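Local coordinates for protein glutamyl endopeptidase (Staphylococcus epidermidis, PDB 6PYM) that cleaves proteins as a secreted serine endopeptidase, preferentially on the carbonyl side of glutamate, at residues T14-P28 with N62-P76. The protein carries 1 engineered substitution. Residues are numbered along the deposited sequence; the frame is centred on the assembly and turned at random.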
loop_
_atom_site.group_PDB
_atom_site.type_symbol
_atom_site.label_atom_id
_atom_site.label_comp_id
_atom_site.label_asym_id
_atom_site.label_seq_id
_atom_site.Cartn_x
_atom_site.Cartn_y
_atom_site.Cartn_z
ATOM N N THR A 14 -3.509 7.545 -13.082
ATOM C CA THR A 14 -3.592 6.951 -11.748
ATOM C C THR A 14 -4.922 6.272 -11.463
ATOM O O THR A 14 -5.001 5.517 -10.483
ATOM C CB THR A 14 -3.330 8.000 -10.667
ATOM O OG1 THR A 14 -4.308 9.047 -10.768
ATOM C CG2 THR A 14 -1.932 8.577 -10.792
ATOM N N THR A 15 -5.960 6.517 -12.269
ATOM C CA THR A 15 -7.244 5.850 -12.090
ATOM C C THR A 15 -7.416 4.647 -12.999
ATOM O O THR A 15 -8.475 4.013 -12.966
ATOM C CB THR A 15 -8.429 6.809 -12.323
ATOM O OG1 THR A 15 -8.501 7.178 -13.712
ATOM C CG2 THR A 15 -8.329 8.056 -11.467
ATOM N N GLN A 16 -6.410 4.302 -13.792
ATOM C CA GLN A 16 -6.546 3.254 -14.790
ATOM C C GLN A 16 -5.759 2.005 -14.408
ATOM O O GLN A 16 -4.715 2.074 -13.757
ATOM C CB GLN A 16 -6.097 3.752 -16.166
ATOM C CG GLN A 16 -6.899 4.935 -16.689
ATOM C CD GLN A 16 -8.361 4.597 -16.941
ATOM O OE1 GLN A 16 -8.754 3.421 -16.999
ATOM N NE2 GLN A 16 -9.183 5.634 -17.081
ATOM N N GLY A 17 -6.278 0.854 -14.816
ATOM C CA GLY A 17 -5.587 -0.405 -14.575
ATOM C C GLY A 17 -5.434 -0.690 -13.096
ATOM O O GLY A 17 -6.306 -0.369 -12.285
ATOM N N HIS A 18 -4.301 -1.289 -12.729
ATOM C CA HIS A 18 -4.085 -1.660 -11.336
ATOM C C HIS A 18 -3.686 -0.481 -10.454
ATOM O O HIS A 18 -3.581 -0.651 -9.231
ATOM C CB HIS A 18 -3.077 -2.813 -11.224
ATOM C CG HIS A 18 -1.644 -2.417 -11.426
ATOM N ND1 HIS A 18 -1.102 -2.134 -12.664
ATOM C CD2 HIS A 18 -0.629 -2.306 -10.539
ATOM C CE1 HIS A 18 0.181 -1.850 -12.527
ATOM N NE2 HIS A 18 0.496 -1.957 -11.247
ATOM N N TYR A 19 -3.482 0.703 -11.028
ATOM C CA TYR A 19 -3.036 1.850 -10.252
ATOM C C TYR A 19 -4.146 2.491 -9.440
ATOM O O TYR A 19 -3.849 3.178 -8.455
ATOM C CB TYR A 19 -2.414 2.895 -11.178
ATOM C CG TYR A 19 -1.218 2.350 -11.911
ATOM C CD1 TYR A 19 -0.034 2.085 -11.234
ATOM C CD2 TYR A 19 -1.275 2.069 -13.268
ATOM C CE1 TYR A 19 1.065 1.575 -11.885
ATOM C CE2 TYR A 19 -0.179 1.552 -13.936
ATOM C CZ TYR A 19 0.989 1.300 -13.238
ATOM O OH TYR A 19 2.077 0.779 -13.914
ATOM N N ASP A 20 -5.413 2.267 -9.807
ATOM C CA ASP A 20 -6.491 2.998 -9.151
ATOM C C ASP A 20 -6.534 2.733 -7.650
ATOM O O ASP A 20 -6.858 3.633 -6.870
ATOM C CB ASP A 20 -7.855 2.746 -9.811
ATOM C CG ASP A 20 -8.288 1.277 -9.801
ATOM O OD1 ASP A 20 -7.470 0.367 -9.535
ATOM O OD2 ASP A 20 -9.487 1.032 -10.106
ATOM N N ALA A 21 -6.211 1.510 -7.230
ATOM C CA ALA A 21 -6.285 1.145 -5.823
ATOM C C ALA A 21 -5.126 1.700 -5.005
ATOM O O ALA A 21 -5.208 1.720 -3.771
ATOM C CB ALA A 21 -6.344 -0.377 -5.681
ATOM N N VAL A 22 -4.040 2.105 -5.658
ATOM C CA VAL A 22 -2.912 2.703 -4.953
ATOM C C VAL A 22 -3.353 4.032 -4.350
ATOM O O VAL A 22 -3.962 4.865 -5.038
ATOM C CB VAL A 22 -1.723 2.871 -5.913
ATOM C CG1 VAL A 22 -0.534 3.494 -5.196
ATOM C CG2 VAL A 22 -1.341 1.529 -6.536
ATOM N N SER A 23 -3.052 4.242 -3.060
ATOM C CA SER A 23 -3.654 5.336 -2.314
ATOM C C SER A 23 -2.623 6.149 -1.544
ATOM O O SER A 23 -1.656 5.606 -1.000
ATOM C CB SER A 23 -4.701 4.815 -1.335
ATOM O OG SER A 23 -5.713 4.077 -2.008
ATOM N N PHE A 24 -2.872 7.453 -1.480
ATOM C CA PHE A 24 -2.059 8.414 -0.746
ATOM C C PHE A 24 -2.693 8.674 0.614
ATOM O O PHE A 24 -3.914 8.857 0.708
ATOM C CB PHE A 24 -1.995 9.707 -1.565
ATOM C CG PHE A 24 -1.430 10.893 -0.833
ATOM C CD1 PHE A 24 -0.076 10.980 -0.553
ATOM C CD2 PHE A 24 -2.259 11.948 -0.457
ATOM C CE1 PHE A 24 0.436 12.089 0.111
ATOM C CE2 PHE A 24 -1.750 13.053 0.200
ATOM C CZ PHE A 24 -0.406 13.120 0.478
ATOM N N ILE A 25 -1.877 8.669 1.667
ATOM C CA ILE A 25 -2.356 8.841 3.032
ATOM C C ILE A 25 -1.759 10.118 3.608
ATOM O O ILE A 25 -0.543 10.333 3.523
ATOM C CB ILE A 25 -1.984 7.632 3.905
ATOM C CG1 ILE A 25 -2.611 6.361 3.332
ATOM C CG2 ILE A 25 -2.445 7.849 5.339
ATOM C CD1 ILE A 25 -2.378 5.117 4.182
ATOM N N TYR A 26 -2.609 10.950 4.210
ATOM C CA TYR A 26 -2.199 12.228 4.777
ATOM C C TYR A 26 -2.704 12.294 6.209
ATOM O O TYR A 26 -3.894 12.089 6.459
ATOM C CB TYR A 26 -2.793 13.372 3.952
ATOM C CG TYR A 26 -2.332 14.761 4.354
ATOM C CD1 TYR A 26 -3.012 15.490 5.330
ATOM C CD2 TYR A 26 -1.236 15.355 3.737
ATOM C CE1 TYR A 26 -2.597 16.774 5.687
ATOM C CE2 TYR A 26 -0.814 16.635 4.091
ATOM C CZ TYR A 26 -1.502 17.336 5.056
ATOM O OH TYR A 26 -1.076 18.606 5.391
ATOM N N ILE A 27 -1.796 12.548 7.150
ATOM C CA ILE A 27 -2.138 12.624 8.571
ATOM C C ILE A 27 -1.546 13.905 9.145
ATOM O O ILE A 27 -0.318 14.030 9.237
ATOM C CB ILE A 27 -1.625 11.405 9.359
ATOM C CG1 ILE A 27 -2.145 10.095 8.762
ATOM C CG2 ILE A 27 -2.039 11.514 10.824
ATOM C CD1 ILE A 27 -1.553 8.845 9.403
ATOM N N PRO A 28 -2.370 14.884 9.540
ATOM C CA PRO A 28 -1.804 16.085 10.165
ATOM C C PRO A 28 -1.267 15.792 11.562
ATOM O O PRO A 28 -1.737 14.876 12.222
ATOM C CB PRO A 28 -2.996 17.038 10.240
ATOM C CG PRO A 28 -4.194 16.165 10.219
ATOM C CD PRO A 28 -3.833 14.953 9.401
ATOM N N ASN A 62 -8.317 11.247 12.020
ATOM C CA ASN A 62 -7.181 12.062 11.617
ATOM C C ASN A 62 -6.559 11.613 10.300
ATOM O O ASN A 62 -5.684 12.312 9.784
ATOM C CB ASN A 62 -6.097 12.017 12.702
ATOM C CG ASN A 62 -6.507 12.733 13.976
ATOM O OD1 ASN A 62 -7.290 13.681 13.944
ATOM N ND2 ASN A 62 -5.961 12.293 15.105
ATOM N N ILE A 63 -6.972 10.476 9.748
ATOM C CA ILE A 63 -6.325 9.907 8.569
ATOM C C ILE A 63 -7.182 10.187 7.343
ATOM O O ILE A 63 -8.357 9.802 7.301
ATOM C CB ILE A 63 -6.099 8.399 8.734
ATOM C CG1 ILE A 63 -5.374 8.107 10.046
ATOM C CG2 ILE A 63 -5.313 7.866 7.552
ATOM C CD1 ILE A 63 -5.287 6.633 10.360
ATOM N N SER A 64 -6.590 10.821 6.334
ATOM C CA SER A 64 -7.218 11.007 5.032
ATOM C C SER A 64 -6.602 10.044 4.024
ATOM O O SER A 64 -5.374 9.952 3.915
ATOM C CB SER A 64 -7.003 12.434 4.534
ATOM O OG SER A 64 -7.715 13.381 5.313
ATOM N N VAL A 65 -7.453 9.369 3.261
ATOM C CA VAL A 65 -7.033 8.397 2.252
ATOM C C VAL A 65 -7.523 8.881 0.900
ATOM O O VAL A 65 -8.726 9.093 0.713
ATOM C CB VAL A 65 -7.599 7.001 2.550
ATOM C CG1 VAL A 65 -7.185 6.014 1.464
ATOM C CG2 VAL A 65 -7.153 6.525 3.926
ATOM N N HIS A 66 -6.602 9.025 -0.047
ATOM C CA HIS A 66 -6.910 9.529 -1.384
ATOM C C HIS A 66 -6.540 8.450 -2.396
ATOM O O HIS A 66 -5.388 8.386 -2.853
ATOM C CB HIS A 66 -6.113 10.805 -1.669
ATOM C CG HIS A 66 -6.425 11.963 -0.763
ATOM N ND1 HIS A 66 -5.828 12.172 0.465
ATOM C CD2 HIS A 66 -7.243 13.025 -0.961
ATOM C CE1 HIS A 66 -6.281 13.302 0.990
ATOM N NE2 HIS A 66 -7.140 13.835 0.144
ATOM N N PRO A 67 -7.472 7.579 -2.777
ATOM C CA PRO A 67 -7.134 6.559 -3.776
ATOM C C PRO A 67 -6.919 7.222 -5.123
ATOM O O PRO A 67 -7.633 8.158 -5.495
ATOM C CB PRO A 67 -8.372 5.654 -3.788
ATOM C CG PRO A 67 -9.495 6.560 -3.377
ATOM C CD PRO A 67 -8.899 7.541 -2.399
ATOM N N SER A 68 -5.910 6.752 -5.847
ATOM C CA SER A 68 -5.619 7.240 -7.191
ATOM C C SER A 68 -5.128 8.677 -7.205
ATOM O O SER A 68 -5.224 9.340 -8.244
ATOM C CB SER A 68 -6.804 7.100 -8.169
ATOM O OG SER A 68 -7.702 6.056 -7.827
ATOM N N ALA A 69 -4.617 9.193 -6.088
ATOM C CA ALA A 69 -4.135 10.568 -6.070
ATOM C C ALA A 69 -3.082 10.763 -7.148
ATOM O O ALA A 69 -2.219 9.903 -7.360
ATOM C CB ALA A 69 -3.529 10.888 -4.709
ATOM N N LYS A 70 -3.174 11.893 -7.850
ATOM C CA LYS A 70 -2.274 12.196 -8.956
ATOM C C LYS A 70 -1.281 13.300 -8.637
ATOM O O LYS A 70 -0.127 13.226 -9.077
ATOM C CB LYS A 70 -3.063 12.553 -10.221
ATOM C CG LYS A 70 -2.161 12.791 -11.426
ATOM C CD LYS A 70 -2.948 13.011 -12.689
ATOM C CE LYS A 70 -2.016 13.258 -13.859
ATOM N NZ LYS A 70 -1.137 14.440 -13.640
ATOM N N ASN A 71 -1.710 14.319 -7.896
ATOM C CA ASN A 71 -0.826 15.319 -7.304
ATOM C C ASN A 71 -1.614 16.044 -6.217
ATOM O O ASN A 71 -2.787 15.747 -5.980
ATOM C CB ASN A 71 -0.221 16.267 -8.351
ATOM C CG ASN A 71 -1.271 17.055 -9.116
ATOM O OD1 ASN A 71 -2.011 17.848 -8.540
ATOM N ND2 ASN A 71 -1.324 16.850 -10.422
ATOM N N GLU A 72 -0.957 17.002 -5.556
ATOM C CA GLU A 72 -1.534 17.707 -4.412
ATOM C C GLU A 72 -2.809 18.466 -4.767
ATOM O O GLU A 72 -3.623 18.740 -3.876
ATOM C CB GLU A 72 -0.478 18.672 -3.860
ATOM C CG GLU A 72 -0.819 19.345 -2.546
ATOM C CD GLU A 72 0.306 20.236 -2.043
ATOM O OE1 GLU A 72 1.253 20.501 -2.818
ATOM O OE2 GLU A 72 0.244 20.664 -0.875
ATOM N N ASN A 73 -2.996 18.814 -6.037
ATOM C CA ASN A 73 -4.174 19.539 -6.493
ATOM C C ASN A 73 -5.067 18.679 -7.376
ATOM O O ASN A 73 -5.911 19.216 -8.101
ATOM C CB ASN A 73 -3.764 20.810 -7.238
ATOM C CG ASN A 73 -2.861 21.698 -6.416
ATOM O OD1 ASN A 73 -1.734 21.997 -6.814
ATOM N ND2 ASN A 73 -3.347 22.121 -5.259
ATOM N N ASP A 74 -4.898 17.353 -7.333
ATOM C CA ASP A 74 -5.606 16.457 -8.252
ATOM C C ASP A 74 -5.842 15.130 -7.527
ATOM O O ASP A 74 -5.029 14.201 -7.606
ATOM C CB ASP A 74 -4.830 16.265 -9.546
ATOM C CG ASP A 74 -5.650 15.575 -10.624
ATOM O OD1 ASP A 74 -6.685 14.966 -10.299
ATOM O OD2 ASP A 74 -5.251 15.635 -11.808
ATOM N N TYR A 75 -6.976 15.054 -6.839
ATOM C CA TYR A 75 -7.442 13.844 -6.175
ATOM C C TYR A 75 -8.697 13.420 -6.926
ATOM O O TYR A 75 -9.816 13.788 -6.537
ATOM C CB TYR A 75 -7.764 14.163 -4.716
ATOM C CG TYR A 75 -6.568 14.600 -3.901
ATOM C CD1 TYR A 75 -5.470 13.763 -3.736
ATOM C CD2 TYR A 75 -6.545 15.836 -3.267
ATOM C CE1 TYR A 75 -4.382 14.143 -2.966
ATOM C CE2 TYR A 75 -5.452 16.231 -2.500
ATOM C CZ TYR A 75 -4.374 15.379 -2.356
ATOM O OH TYR A 75 -3.285 15.750 -1.597
ATOM N N PRO A 76 -8.569 12.665 -8.019
ATOM C CA PRO A 76 -9.745 12.416 -8.869
ATOM C C PRO A 76 -10.843 11.651 -8.163
ATOM O O PRO A 76 -12.024 11.795 -8.510
ATOM C CB PRO A 76 -9.166 11.626 -10.051
ATOM C CG PRO A 76 -7.905 11.017 -9.515
ATOM C CD PRO A 76 -7.351 12.034 -8.558
#
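Strands 22-27 and 64-67 run antiparallel, their directions 154° apart, with Phe24-His66 and Tyr26-Ser64 as hydrogen-bonded pairs and Ser23-Pro67 and Ile25-Val65 as the non-hydrogen-bonded ones. Proline suits position 67 because a non-hydrogen-bonded site needs no N-H directed at strand 22-27. On the face with Ile25 and Val65, branched aliphatic side chains turn into the barrel core, where both meet Ile46 of strand 45-48. Ile25 and Ile63 lie side by side, their CG2 methyls 3.6 Å apart, and the other branch of Ile63, CG1, rests against CD1 of Ile27. Ser23 OG hydrogen-bonds Ala21 O, so its polar group is satisfied locally, and lies 3.4 Å from Pro67 CA, where a small side chain fits against the proline.

The other face is largely aromatic. Phe24 swings CG anti to its backbone N (chi1 168°), which brings CD2 to 3.7 Å from ND1 of His66; ND1 sits near the plane of the phenyl ring, at its edge, and the two ring planes are inclined by 43°. Tyr75 lies over the imidazole, CD2 of His66 beneath the centre of its ring, and sets OH 3.6 Å from CE2 of Phe24. The methyl of Ala69, short enough to fit here, packs on CB of Phe24.

A type II turn from His66 to Ala69 has Pro67 and Ser68 at its centre, and Ser68 ties down the start of strand 22-27 and the residues leading into it. Its N-H binds Val22 O, its OG gives a 2.7 Å bond to Asp20 O on a lone pair, and its own O receives Thr14 OG1 from above the carbonyl plane. Asn77 also bonds Ser68 OG. The six-stranded barrel is thus closed between its first and fourth strands, as in chymotrypsin-like proteases: apolar contacts fill the inside, aromatic rings and small side chains line the outer face, and Ser68 grips on where strand pairing ends.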